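Local coordinates for protein diaminopimelate decarboxylase (Phaeodactylum tricornutum, PDB 7JPJ) that probably catalyses the pyridoxal 5'-phosphate-dependent decarboxylation of diaminopimelate to lysine, working as an obligate dimer, at residues 66-71 and 90-95; 126-131 and 188-193; 306-311 and 346-351. All blocks are in the same frame, centred on the assembly; numbering follows the deposited sequence.

Contact 1. Residues 66-71 and 90-95; sequences SILKYF and MDAGVP
K69 and A92 join helix 65-73 to the turn that closes helix 83-91 in the pyridoxal-binding barrel, through one polar grip and one small apolar patch. The polar part is a hydrogen bond from K69 NZ to A92 O, 2.8 Å long. The ammonium does not approach in line with the carbonyl: the C=O...N angle is 108°, and the donor stands above the carbonyl plane, 58° out of it. The lysine chain runs extended as far as CE and then bends at its last torsion (chi4 -63°), which curls NZ back over the oxygen. The K69 chain passes alongside A92 O, starting with CG at 3.3 Å.

The apolar part lies next to this bond. L68 reaches the methyl of A92 from two points of its chain, CB and CD1, each 3.9 Å from A92 CB. Because A92 offers only a methyl, the backbones come near, K69 CA and A92 CA being 6.3 Å apart. V94 adds a more distant touch, its CG2 standing 4.5 Å from L68 O. Away from A92, L68 also packs on M59, while A92 also meets A65 of helix 65-73.

The backbone contribution is a Schellman motif. G93 leaves the helical conformation with positive phi, a setting that suits glycine, and the chain turns there before V94 comes back toward helix 65-73. S66, on the same helix as K69, packs against I438 of the second subunit.

Carbonyls at the C-terminal end of a helix carry partial negative charge and lack the next turn's amides. A lysine ammonium laid over A92 O would thus meet a favourable field, and its charge is probably stabilised by this helix end; L68 and A92 are buried, whereas the K69 chain lies on the exposed side.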
ATOM      1  N   SER A  66     -11.554 -19.124   4.143  1.00 17.66           N
ATOM      2  CA  SER A  66     -11.778 -19.789   5.422  1.00 18.50           C
ATOM      3  C   SER A  66     -12.436 -18.848   6.424  1.00 17.62           C
ATOM      4  O   SER A  66     -13.328 -19.256   7.176  1.00 17.97           O
ATOM      5  CB  SER A  66     -10.458 -20.326   5.975  1.00 19.76           C
ATOM      6  OG  SER A  66      -9.903 -21.296   5.103  1.00 20.80           O
ATOM      7  N   ILE A  67     -12.012 -17.583   6.450  1.00 18.77           N
ATOM      8  CA  ILE A  67     -12.668 -16.607   7.316  1.00 18.35           C
ATOM      9  C   ILE A  67     -14.121 -16.421   6.896  1.00 18.16           C
ATOM     10  O   ILE A  67     -15.026 -16.357   7.738  1.00 18.10           O
ATOM     11  CB  ILE A  67     -11.896 -15.274   7.305  1.00 17.97           C
ATOM     12  CG1 ILE A  67     -10.413 -15.513   7.604  1.00 18.26           C
ATOM     13  CG2 ILE A  67     -12.494 -14.299   8.306  1.00 17.72           C
ATOM     14  CD1 ILE A  67     -10.146 -16.052   8.995  1.00 19.00           C
ATOM     15  N   LEU A  68     -14.369 -16.339   5.586  1.00 17.59           N
ATOM     16  CA  LEU A  68     -15.741 -16.240   5.098  1.00 17.71           C
ATOM     17  C   LEU A  68     -16.547 -17.473   5.483  1.00 18.05           C
ATOM     18  O   LEU A  68     -17.688 -17.363   5.945  1.00 17.99           O
ATOM     19  CB  LEU A  68     -15.750 -16.053   3.582  1.00 18.17           C
ATOM     20  CG  LEU A  68     -15.187 -14.744   3.037  1.00 18.18           C
ATOM     21  CD1 LEU A  68     -15.392 -14.686   1.533  1.00 19.14           C
ATOM     22  CD2 LEU A  68     -15.836 -13.555   3.721  1.00 18.03           C
ATOM     23  N   LYS A  69     -15.966 -18.659   5.297  1.00 18.31           N
ATOM     24  CA  LYS A  69     -16.674 -19.888   5.636  1.00 18.85           C
ATOM     25  C   LYS A  69     -16.958 -19.969   7.132  1.00 18.88           C
ATOM     26  O   LYS A  69     -18.016 -20.459   7.545  1.00 19.36           O
ATOM     27  CB  LYS A  69     -15.869 -21.104   5.175  1.00 19.69           C
ATOM     28  CG  LYS A  69     -15.769 -21.252   3.664  1.00 20.01           C
ATOM     29  CD  LYS A  69     -14.820 -22.381   3.287  1.00 21.04           C
ATOM     30  CE  LYS A  69     -14.548 -22.416   1.786  1.00 21.15           C
ATOM     31  NZ  LYS A  69     -15.779 -22.691   0.989  1.00 21.33           N
ATOM     32  N   TYR A  70     -16.028 -19.485   7.961  1.00 18.47           N
ATOM     33  CA  TYR A  70     -16.227 -19.558   9.404  1.00 19.08           C
ATOM     34  C   TYR A  70     -17.341 -18.621   9.856  1.00 18.46           C
ATOM     35  O   TYR A  70     -18.223 -19.017  10.628  1.00 19.00           O
ATOM     36  CB  TYR A  70     -14.934 -19.236  10.148  1.00 19.50           C
ATOM     37  CG  TYR A  70     -15.166 -19.149  11.634  1.00 20.35           C
ATOM     38  CD1 TYR A  70     -15.276 -20.300  12.401  1.00 21.78           C
ATOM     39  CD2 TYR A  70     -15.324 -17.920  12.268  1.00 19.76           C
ATOM     40  CE1 TYR A  70     -15.512 -20.235  13.758  1.00 22.46           C
ATOM     41  CE2 TYR A  70     -15.564 -17.845  13.626  1.00 20.49           C
ATOM     42  CZ  TYR A  70     -15.655 -19.005  14.365  1.00 21.77           C
ATOM     43  OH  TYR A  70     -15.892 -18.944  15.717  1.00 22.56           O
ATOM     44  N   PHE A  71     -17.306 -17.365   9.404  1.00 19.25           N
ATOM     45  CA  PHE A  71     -18.349 -16.418   9.783  1.00 18.52           C
ATOM     46  C   PHE A  71     -19.701 -16.813   9.206  1.00 18.59           C
ATOM     47  O   PHE A  71     -20.741 -16.464   9.775  1.00 18.57           O
ATOM     48  CB  PHE A  71     -17.979 -15.008   9.332  1.00 17.28           C
ATOM     49  CG  PHE A  71     -16.905 -14.362  10.164  1.00 17.30           C
ATOM     50  CD1 PHE A  71     -16.760 -14.678  11.504  1.00 18.23           C
ATOM     51  CD2 PHE A  71     -16.045 -13.431   9.603  1.00 16.59           C
ATOM     52  CE1 PHE A  71     -15.772 -14.079  12.269  1.00 18.48           C
ATOM     53  CE2 PHE A  71     -15.058 -12.831  10.361  1.00 16.80           C
ATOM     54  CZ  PHE A  71     -14.920 -13.155  11.696  1.00 17.76           C
ATOM     55  N   MET A  90     -19.231 -15.501  -2.978  1.00 19.71           N
ATOM     56  CA  MET A  90     -20.040 -16.608  -3.470  1.00 20.39           C
ATOM     57  C   MET A  90     -19.179 -17.817  -3.802  1.00 20.48           C
ATOM     58  O   MET A  90     -19.669 -18.951  -3.772  1.00 21.04           O
ATOM     59  CB  MET A  90     -20.850 -16.161  -4.685  1.00 20.94           C
ATOM     60  CG  MET A  90     -22.026 -15.274  -4.320  1.00 21.14           C
ATOM     61  SD  MET A  90     -23.108 -14.913  -5.710  1.00 22.48           S
ATOM     62  CE  MET A  90     -21.936 -14.188  -6.857  1.00 22.04           C
ATOM     63  N   ASP A  91     -17.896 -17.601  -4.108  1.00 21.76           N
ATOM     64  CA  ASP A  91     -16.992 -18.725  -4.326  1.00 21.91           C
ATOM     65  C   ASP A  91     -16.708 -19.475  -3.032  1.00 21.64           C
ATOM     66  O   ASP A  91     -16.473 -20.689  -3.061  1.00 21.95           O
ATOM     67  CB  ASP A  91     -15.688 -18.236  -4.954  1.00 21.49           C
ATOM     68  CG  ASP A  91     -15.769 -18.148  -6.466  1.00 22.08           C
ATOM     69  OD1 ASP A  91     -16.664 -18.799  -7.048  1.00 22.90           O
ATOM     70  OD2 ASP A  91     -14.944 -17.428  -7.074  1.00 21.86           O
ATOM     71  N   ALA A  92     -16.732 -18.779  -1.893  1.00 20.36           N
ATOM     72  CA  ALA A  92     -16.494 -19.394  -0.592  1.00 20.25           C
ATOM     73  C   ALA A  92     -17.730 -20.073  -0.017  1.00 20.75           C
ATOM     74  O   ALA A  92     -17.670 -20.585   1.108  1.00 20.56           O
ATOM     75  CB  ALA A  92     -15.979 -18.346   0.397  1.00 19.60           C
ATOM     76  N   GLY A  93     -18.841 -20.091  -0.751  1.00 19.18           N
ATOM     77  CA  GLY A  93     -20.056 -20.734  -0.302  1.00 19.73           C
ATOM     78  C   GLY A  93     -21.089 -19.814   0.307  1.00 19.63           C
ATOM     79  O   GLY A  93     -22.141 -20.297   0.739  1.00 20.13           O
ATOM     80  N   VAL A  94     -20.828 -18.517   0.362  1.00 19.41           N
ATOM     81  CA  VAL A  94     -21.812 -17.590   0.931  1.00 19.40           C
ATOM     82  C   VAL A  94     -22.976 -17.443  -0.043  1.00 20.12           C
ATOM     83  O   VAL A  94     -22.753 -17.122  -1.224  1.00 20.24           O
ATOM     84  CB  VAL A  94     -21.161 -16.237   1.227  1.00 18.69           C
ATOM     85  CG1 VAL A  94     -22.202 -15.233   1.697  1.00 18.78           C
ATOM     86  CG2 VAL A  94     -20.063 -16.393   2.268  1.00 18.10           C
ATOM     87  N   PRO A  95     -24.215 -17.685   0.383  1.00 19.66           N
ATOM     88  CA  PRO A  95     -25.352 -17.474  -0.516  1.00 20.46           C
ATOM     89  C   PRO A  95     -25.508 -16.003  -0.858  1.00 20.27           C
ATOM     90  O   PRO A  95     -25.111 -15.118  -0.095  1.00 19.63           O
ATOM     91  CB  PRO A  95     -26.551 -17.990   0.292  1.00 21.06           C
ATOM     92  CG  PRO A  95     -25.957 -18.846   1.375  1.00 20.67           C
ATOM     93  CD  PRO A  95     -24.634 -18.224   1.686  1.00 19.70           C
TER

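Contact 2. Residues 126-131 and 188-193; sequences SQLERF and DIVERY
Two outer helices of the alpha/beta barrel, 125-134 and 185-192, meet through L128, E129, I189 and Y193. Their short segments run almost parallel, 9° apart, with 10.0 Å between axes. I189 is the central apolar side chain. Its CG2 branch, which lies anti to the backbone N while CG1 lies beside the backbone N, anti to the carbonyl carbon (chi1 -57°), is 3.8 Å from E129 CG and also meets L128 CD2. The E129 chain crosses I189 at about a right angle and brings its carboxylate to the end of the isoleucine, OE2 lying 4.1 Å from I189 CD1. L128 CD2 extends the apolar seam to V190 CG2, at 4.3 Å.

In the barrel these helices pack outside the parallel sheet, and L128 ties the pair inward by also resting on A122 of strand 119-122. Y193, just past the helical turns, brings ring atom CE2 to 4.0 Å from the backbone oxygen of E129. Neighbours in its own segment flank the ring: R192 CD lies 3.6 Å above one face, and I189 CG2 sits at the edge in plane. No hydrogen bond crosses between the segments; E129 OE2 and R192 NH1 stay 4.9 Å apart.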
ATOM      1  N   SER A 126     -26.450   8.456  -9.265  1.00 24.90           N
ATOM      2  CA  SER A 126     -26.162   7.731 -10.501  1.00 24.61           C
ATOM      3  C   SER A 126     -26.460   6.244 -10.360  1.00 23.49           C
ATOM      4  O   SER A 126     -26.985   5.620 -11.289  1.00 23.72           O
ATOM      5  CB  SER A 126     -24.699   7.929 -10.891  1.00 25.39           C
ATOM      6  OG  SER A 126     -24.237   9.199 -10.473  1.00 26.39           O
ATOM      7  N   GLN A 127     -26.116   5.654  -9.213  1.00 24.93           N
ATOM      8  CA  GLN A 127     -26.343   4.225  -9.026  1.00 23.89           C
ATOM      9  C   GLN A 127     -27.826   3.912  -8.909  1.00 23.16           C
ATOM     10  O   GLN A 127     -28.302   2.912  -9.458  1.00 23.16           O
ATOM     11  CB  GLN A 127     -25.598   3.727  -7.791  1.00 22.95           C
ATOM     12  CG  GLN A 127     -24.094   3.763  -7.922  1.00 23.47           C
ATOM     13  CD  GLN A 127     -23.401   3.134  -6.735  1.00 22.50           C
ATOM     14  OE1 GLN A 127     -24.034   2.827  -5.724  1.00 21.84           O
ATOM     15  NE2 GLN A 127     -22.094   2.932  -6.851  1.00 22.63           N
ATOM     16  N   LEU A 128     -28.569   4.753  -8.189  1.00 22.44           N
ATOM     17  CA  LEU A 128     -30.007   4.554  -8.076  1.00 23.13           C
ATOM     18  C   LEU A 128     -30.679   4.643  -9.441  1.00 24.22           C
ATOM     19  O   LEU A 128     -31.551   3.830  -9.768  1.00 24.60           O
ATOM     20  CB  LEU A 128     -30.598   5.583  -7.114  1.00 23.96           C
ATOM     21  CG  LEU A 128     -31.991   5.301  -6.555  1.00 24.67           C
ATOM     22  CD1 LEU A 128     -32.013   3.961  -5.843  1.00 23.67           C
ATOM     23  CD2 LEU A 128     -32.416   6.419  -5.620  1.00 25.77           C
ATOM     24  N   GLU A 129     -30.274   5.616 -10.258  1.00 25.28           N
ATOM     25  CA  GLU A 129     -30.891   5.776 -11.569  1.00 26.65           C
ATOM     26  C   GLU A 129     -30.570   4.597 -12.480  1.00 26.44           C
ATOM     27  O   GLU A 129     -31.441   4.131 -13.225  1.00 27.38           O
ATOM     28  CB  GLU A 129     -30.440   7.090 -12.205  1.00 27.68           C
ATOM     29  CG  GLU A 129     -31.054   8.325 -11.566  1.00 28.86           C
ATOM     30  CD  GLU A 129     -30.469   9.612 -12.113  1.00 30.21           C
ATOM     31  OE1 GLU A 129     -29.361   9.563 -12.691  1.00 29.82           O
ATOM     32  OE2 GLU A 129     -31.117  10.669 -11.970  1.00 31.67           O
ATOM     33  N   ARG A 130     -29.330   4.102 -12.436  1.00 24.09           N
ATOM     34  CA  ARG A 130     -28.983   2.919 -13.219  1.00 25.14           C
ATOM     35  C   ARG A 130     -29.775   1.703 -12.753  1.00 24.57           C
ATOM     36  O   ARG A 130     -30.230   0.895 -13.573  1.00 25.63           O
ATOM     37  CB  ARG A 130     -27.479   2.652 -13.130  1.00 26.03           C
ATOM     38  CG  ARG A 130     -26.612   3.709 -13.808  1.00 26.73           C
ATOM     39  CD  ARG A 130     -25.131   3.408 -13.639  1.00 27.30           C
ATOM     40  NE  ARG A 130     -24.759   2.153 -14.285  1.00 28.40           N
ATOM     41  CZ  ARG A 130     -23.585   1.549 -14.130  1.00 28.08           C
ATOM     42  NH1 ARG A 130     -22.658   2.084 -13.345  1.00 27.09           N
ATOM     43  NH2 ARG A 130     -23.340   0.406 -14.760  1.00 28.54           N
ATOM     44  N   PHE A 131     -29.956   1.559 -11.438  1.00 24.67           N
ATOM     45  CA  PHE A 131     -30.791   0.483 -10.914  1.00 24.67           C
ATOM     46  C   PHE A 131     -32.240   0.657 -11.353  1.00 26.22           C
ATOM     47  O   PHE A 131     -32.889  -0.300 -11.790  1.00 27.07           O
ATOM     48  CB  PHE A 131     -30.687   0.448  -9.388  1.00 23.59           C
ATOM     49  CG  PHE A 131     -31.346  -0.744  -8.757  1.00 23.58           C
ATOM     50  CD1 PHE A 131     -30.643  -1.922  -8.571  1.00 22.92           C
ATOM     51  CD2 PHE A 131     -32.665  -0.683  -8.338  1.00 24.48           C
ATOM     52  CE1 PHE A 131     -31.245  -3.019  -7.983  1.00 23.16           C
ATOM     53  CE2 PHE A 131     -33.271  -1.774  -7.754  1.00 24.70           C
ATOM     54  CZ  PHE A 131     -32.559  -2.944  -7.576  1.00 24.04           C
ATOM     55  N   ASP A 188     -38.109  11.490  -5.913  1.00 26.88           N
ATOM     56  CA  ASP A 188     -38.583  11.613  -7.289  1.00 28.03           C
ATOM     57  C   ASP A 188     -38.009  10.510  -8.167  1.00 27.69           C
ATOM     58  O   ASP A 188     -38.702   9.984  -9.047  1.00 28.72           O
ATOM     59  CB  ASP A 188     -38.222  12.987  -7.853  1.00 29.02           C
ATOM     60  CG  ASP A 188     -39.120  14.091  -7.323  1.00 30.08           C
ATOM     61  OD1 ASP A 188     -39.796  13.874  -6.293  1.00 29.80           O
ATOM     62  OD2 ASP A 188     -39.146  15.182  -7.932  1.00 31.35           O
ATOM     63  N   ILE A 189     -36.743  10.149  -7.950  1.00 26.45           N
ATOM     64  CA  ILE A 189     -36.144   9.050  -8.698  1.00 26.21           C
ATOM     65  C   ILE A 189     -36.822   7.733  -8.342  1.00 25.91           C
ATOM     66  O   ILE A 189     -37.037   6.874  -9.205  1.00 26.63           O
ATOM     67  CB  ILE A 189     -34.627   8.998  -8.439  1.00 25.02           C
ATOM     68  CG1 ILE A 189     -33.981  10.339  -8.797  1.00 25.56           C
ATOM     69  CG2 ILE A 189     -33.987   7.868  -9.230  1.00 24.97           C
ATOM     70  CD1 ILE A 189     -32.637  10.572  -8.140  1.00 24.44           C
ATOM     71  N   VAL A 190     -37.182   7.559  -7.067  1.00 25.30           N
ATOM     72  CA  VAL A 190     -37.833   6.326  -6.630  1.00 25.11           C
ATOM     73  C   VAL A 190     -39.196   6.178  -7.296  1.00 26.69           C
ATOM     74  O   VAL A 190     -39.546   5.105  -7.802  1.00 27.26           O
ATOM     75  CB  VAL A 190     -37.946   6.296  -5.095  1.00 24.08           C
ATOM     76  CG1 VAL A 190     -38.980   5.271  -4.654  1.00 24.39           C
ATOM     77  CG2 VAL A 190     -36.591   5.995  -4.479  1.00 22.60           C
ATOM     78  N   GLU A 191     -39.985   7.255  -7.308  1.00 27.36           N
ATOM     79  CA  GLU A 191     -41.294   7.206  -7.952  1.00 29.04           C
ATOM     80  C   GLU A 191     -41.162   7.041  -9.462  1.00 30.26           C
ATOM     81  O   GLU A 191     -41.976   6.355 -10.092  1.00 31.53           O
ATOM     82  CB  GLU A 191     -42.092   8.468  -7.619  1.00 29.85           C
ATOM     83  CG  GLU A 191     -43.285   8.715  -8.538  1.00 31.85           C
ATOM     84  CD  GLU A 191     -44.084   9.945  -8.149  1.00 32.77           C
ATOM     85  OE1 GLU A 191     -45.309   9.965  -8.400  1.00 34.27           O
ATOM     86  OE2 GLU A 191     -43.483  10.892  -7.600  1.00 32.15           O
ATOM     87  N   ARG A 192     -40.136   7.658 -10.057  1.00 30.07           N
ATOM     88  CA  ARG A 192     -39.972   7.609 -11.507  1.00 31.46           C
ATOM     89  C   ARG A 192     -39.833   6.176 -12.008  1.00 31.70           C
ATOM     90  O   ARG A 192     -40.392   5.819 -13.052  1.00 33.44           O
ATOM     91  CB  ARG A 192     -38.759   8.439 -11.918  1.00 31.12           C
ATOM     92  CG  ARG A 192     -38.705   8.773 -13.394  1.00 32.91           C
ATOM     93  CD  ARG A 192     -37.268   8.837 -13.866  1.00 32.46           C
ATOM     94  NE  ARG A 192     -37.139   9.470 -15.174  1.00 34.25           N
ATOM     95  CZ  ARG A 192     -35.994   9.934 -15.658  1.00 34.29           C
ATOM     96  NH1 ARG A 192     -34.884   9.834 -14.936  1.00 32.61           N
ATOM     97  NH2 ARG A 192     -35.955  10.496 -16.860  1.00 36.15           N
ATOM     98  N   TYR A 193     -39.101   5.338 -11.277  1.00 30.18           N
ATOM     99  CA  TYR A 193     -38.891   3.949 -11.661  1.00 30.46           C
ATOM    100  C   TYR A 193     -39.706   2.975 -10.819  1.00 30.22           C
ATOM    101  O   TYR A 193     -39.484   1.763 -10.903  1.00 30.30           O
ATOM    102  CB  TYR A 193     -37.404   3.602 -11.584  1.00 29.21           C
ATOM    103  CG  TYR A 193     -36.527   4.509 -12.420  1.00 29.57           C
ATOM    104  CD1 TYR A 193     -36.598   4.490 -13.808  1.00 31.43           C
ATOM    105  CD2 TYR A 193     -35.626   5.382 -11.822  1.00 28.26           C
ATOM    106  CE1 TYR A 193     -35.798   5.316 -14.579  1.00 31.94           C
ATOM    107  CE2 TYR A 193     -34.822   6.212 -12.584  1.00 28.76           C
ATOM    108  CZ  TYR A 193     -34.912   6.175 -13.962  1.00 30.58           C
ATOM    109  OH  TYR A 193     -34.114   6.999 -14.724  1.00 31.23           O
TER

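Contact 3. Residues 306-311 and 346-351; sequences SHTFLK and ETESVV
V351 fits between H307 and F309, and this is the tight part of the contact between parallel strands 308-312 and 347-353 of the mixed beta sheet. Two backbone bonds tie V351 to the residues flanking F309: its N gives a nearly straight bond to T308 O (2.8 Å, 170°), and its O receives L310 N at 2.7 Å. With CG1 anti to the backbone N (chi1 171°), the valine lies side by side with F309, CG1 being 4.1 Å from F309 CD2. The other methyl, CG2, comes 3.5 Å from H307 CD2. F309 also packs on S171 of the second subunit.

On the opposite sheet face V350 splits its branches, CG1 meeting T308 CG2 at 3.7 Å and CG2 meeting L310 CD1 at the same distance. Toward E348 the contact loosens, consistent with the 65° between the axes of the short strand segments. E348 OE2 approaches T308 CG2 no closer than 4.0 Å, and both polar ends look elsewhere: E348 OE1 to a salt bridge with K298, T308 OG1 to H300.

The chemistry implies that main-chain bonds set the strand register and side-chain contacts on the two faces accompany them, while the polar, partly exposed side has its bonds to strand 289-300.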
ATOM      1  N   SER A 306      21.324   7.728  18.048  1.00 29.02           N
ATOM      2  CA  SER A 306      21.646   6.387  17.591  1.00 29.50           C
ATOM      3  C   SER A 306      20.618   5.385  18.104  1.00 28.52           C
ATOM      4  O   SER A 306      19.935   5.607  19.107  1.00 27.50           O
ATOM      5  CB  SER A 306      23.046   5.983  18.044  1.00 29.87           C
ATOM      6  OG  SER A 306      23.166   6.023  19.455  1.00 29.06           O
ATOM      7  N   HIS A 307      20.512   4.267  17.395  1.00 27.20           N
ATOM      8  CA  HIS A 307      19.512   3.258  17.697  1.00 26.15           C
ATOM      9  C   HIS A 307      20.103   1.875  17.480  1.00 25.76           C
ATOM     10  O   HIS A 307      21.173   1.713  16.887  1.00 26.24           O
ATOM     11  CB  HIS A 307      18.257   3.431  16.830  1.00 26.09           C
ATOM     12  CG  HIS A 307      17.543   4.726  17.048  1.00 25.80           C
ATOM     13  ND1 HIS A 307      18.025   5.932  16.586  1.00 26.55           N
ATOM     14  CD2 HIS A 307      16.375   5.005  17.675  1.00 24.77           C
ATOM     15  CE1 HIS A 307      17.190   6.897  16.924  1.00 25.97           C
ATOM     16  NE2 HIS A 307      16.180   6.362  17.585  1.00 24.78           N
ATOM     17  N   THR A 308      19.386   0.875  17.982  1.00 22.67           N
ATOM     18  CA  THR A 308      19.600  -0.518  17.623  1.00 21.95           C
ATOM     19  C   THR A 308      18.430  -0.959  16.758  1.00 21.64           C
ATOM     20  O   THR A 308      17.270  -0.791  17.146  1.00 21.22           O
ATOM     21  CB  THR A 308      19.719  -1.402  18.867  1.00 21.14           C
ATOM     22  OG1 THR A 308      21.003  -1.203  19.471  1.00 22.23           O
ATOM     23  CG2 THR A 308      19.561  -2.871  18.500  1.00 20.55           C
ATOM     24  N   PHE A 309      18.735  -1.499  15.581  1.00 19.95           N
ATOM     25  CA  PHE A 309      17.728  -1.824  14.579  1.00 19.07           C
ATOM     26  C   PHE A 309      17.567  -3.334  14.462  1.00 18.80           C
ATOM     27  O   PHE A 309      18.555  -4.057  14.294  1.00 19.10           O
ATOM     28  CB  PHE A 309      18.102  -1.239  13.215  1.00 18.89           C
ATOM     29  CG  PHE A 309      18.173   0.261  13.191  1.00 20.32           C
ATOM     30  CD1 PHE A 309      19.320   0.923  13.594  1.00 21.57           C
ATOM     31  CD2 PHE A 309      17.095   1.012  12.750  1.00 20.48           C
ATOM     32  CE1 PHE A 309      19.385   2.304  13.565  1.00 22.67           C
ATOM     33  CE2 PHE A 309      17.158   2.392  12.719  1.00 21.90           C
ATOM     34  CZ  PHE A 309      18.302   3.038  13.127  1.00 22.84           C
ATOM     35  N   LEU A 310      16.322  -3.798  14.544  1.00 17.20           N
ATOM     36  CA  LEU A 310      15.966  -5.174  14.228  1.00 17.04           C
ATOM     37  C   LEU A 310      15.370  -5.206  12.826  1.00 16.47           C
ATOM     38  O   LEU A 310      14.329  -4.590  12.577  1.00 16.03           O
ATOM     39  CB  LEU A 310      14.968  -5.734  15.240  1.00 17.15           C
ATOM     40  CG  LEU A 310      15.426  -5.964  16.681  1.00 18.01           C
ATOM     41  CD1 LEU A 310      14.345  -6.703  17.441  1.00 18.22           C
ATOM     42  CD2 LEU A 310      16.733  -6.734  16.725  1.00 18.64           C
ATOM     43  N   LYS A 311      16.029  -5.917  11.915  1.00 16.95           N
ATOM     44  CA  LYS A 311      15.587  -6.025  10.531  1.00 16.74           C
ATOM     45  C   LYS A 311      14.886  -7.365  10.340  1.00 16.87           C
ATOM     46  O   LYS A 311      15.473  -8.420  10.598  1.00 17.42           O
ATOM     47  CB  LYS A 311      16.767  -5.891   9.568  1.00 17.12           C
ATOM     48  CG  LYS A 311      17.709  -4.738   9.894  1.00 17.26           C
ATOM     49  CD  LYS A 311      19.010  -4.839   9.115  1.00 17.78           C
ATOM     50  CE  LYS A 311      19.080  -3.807   8.010  1.00 17.90           C
ATOM     51  NZ  LYS A 311      20.347  -3.916   7.231  1.00 18.54           N
ATOM     52  N   GLU A 346      15.690 -10.987  29.590  1.00 27.89           N
ATOM     53  CA  GLU A 346      16.565  -9.944  29.075  1.00 27.94           C
ATOM     54  C   GLU A 346      15.785  -9.060  28.112  1.00 27.85           C
ATOM     55  O   GLU A 346      15.120  -9.566  27.202  1.00 27.53           O
ATOM     56  CB  GLU A 346      17.784 -10.550  28.379  1.00 27.82           C
ATOM     57  CG  GLU A 346      18.900  -9.557  28.093  1.00 27.63           C
ATOM     58  CD  GLU A 346      20.055  -9.683  29.066  1.00 28.84           C
ATOM     59  OE1 GLU A 346      20.271  -8.739  29.858  1.00 29.27           O
ATOM     60  OE2 GLU A 346      20.739 -10.730  29.043  1.00 29.38           O
ATOM     61  N   THR A 347      15.864  -7.748  28.316  1.00 25.10           N
ATOM     62  CA  THR A 347      15.152  -6.781  27.495  1.00 24.91           C
ATOM     63  C   THR A 347      16.136  -5.860  26.785  1.00 25.08           C
ATOM     64  O   THR A 347      17.310  -5.761  27.155  1.00 25.42           O
ATOM     65  CB  THR A 347      14.167  -5.944  28.331  1.00 25.04           C
ATOM     66  OG1 THR A 347      14.828  -5.440  29.501  1.00 25.56           O
ATOM     67  CG2 THR A 347      12.963  -6.780  28.746  1.00 24.83           C
ATOM     68  N   GLU A 348      15.634  -5.187  25.751  1.00 22.69           N
ATOM     69  CA  GLU A 348      16.428  -4.230  24.991  1.00 22.77           C
ATOM     70  C   GLU A 348      15.488  -3.330  24.202  1.00 22.57           C
ATOM     71  O   GLU A 348      14.542  -3.821  23.577  1.00 22.29           O
ATOM     72  CB  GLU A 348      17.404  -4.946  24.047  1.00 22.66           C
ATOM     73  CG  GLU A 348      18.557  -4.076  23.559  1.00 22.92           C
ATOM     74  CD  GLU A 348      19.402  -4.763  22.500  1.00 22.67           C
ATOM     75  OE1 GLU A 348      18.971  -5.816  21.979  1.00 22.23           O
ATOM     76  OE2 GLU A 348      20.497  -4.250  22.183  1.00 22.96           O
ATOM     77  N   SER A 349      15.742  -2.023  24.242  1.00 22.17           N
ATOM     78  CA  SER A 349      15.000  -1.072  23.422  1.00 21.55           C
ATOM     79  C   SER A 349      15.569  -1.048  22.010  1.00 21.41           C
ATOM     80  O   SER A 349      16.771  -0.839  21.819  1.00 21.83           O
ATOM     81  CB  SER A 349      15.057   0.327  24.030  1.00 22.69           C
ATOM     82  OG  SER A 349      14.251   0.416  25.185  1.00 23.59           O
ATOM     83  N   VAL A 350      14.703  -1.256  21.017  1.00 21.63           N
ATOM     84  CA  VAL A 350      15.118  -1.375  19.626  1.00 20.79           C
ATOM     85  C   VAL A 350      14.127  -0.638  18.734  1.00 20.24           C
ATOM     86  O   VAL A 350      13.042  -0.235  19.158  1.00 20.42           O
ATOM     87  CB  VAL A 350      15.233  -2.848  19.173  1.00 20.10           C
ATOM     88  CG1 VAL A 350      16.245  -3.606  20.029  1.00 20.81           C
ATOM     89  CG2 VAL A 350      13.868  -3.521  19.204  1.00 19.52           C
ATOM     90  N   VAL A 351      14.534  -0.460  17.480  1.00 20.04           N
ATOM     91  CA  VAL A 351      13.670  -0.016  16.395  1.00 19.50           C
ATOM     92  C   VAL A 351      13.538  -1.176  15.421  1.00 18.62           C
ATOM     93  O   VAL A 351      14.524  -1.863  15.131  1.00 18.54           O
ATOM     94  CB  VAL A 351      14.239   1.235  15.693  1.00 19.90           C
ATOM     95  CG1 VAL A 351      13.452   1.555  14.436  1.00 19.42           C
ATOM     96  CG2 VAL A 351      14.242   2.420  16.638  1.00 20.91           C
TER

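Contacts 1 and 2 belong to the pyridoxal-binding barrel, their centres 32 Å apart, whereas contact 3 lies in the mixed sheet, 59 Å from contact 2 and 41 Å from contact 1 between centres. None touches another. Contact 1 is nearest K60, the predicted cofactor lysine, which carries no cofactor in this structure, with the side chains of L68 and K60 about 10 Å apart; contacts 2 and 3 are away from that lysine and from the d-lysine pocket that includes R243 and R321. The dimer relates them: S126 bonds D297 of the second subunit and K311 bonds Q104 there, so the barrel of one chain meets the mixed sheet of the other; contact 1 also touches that subunit.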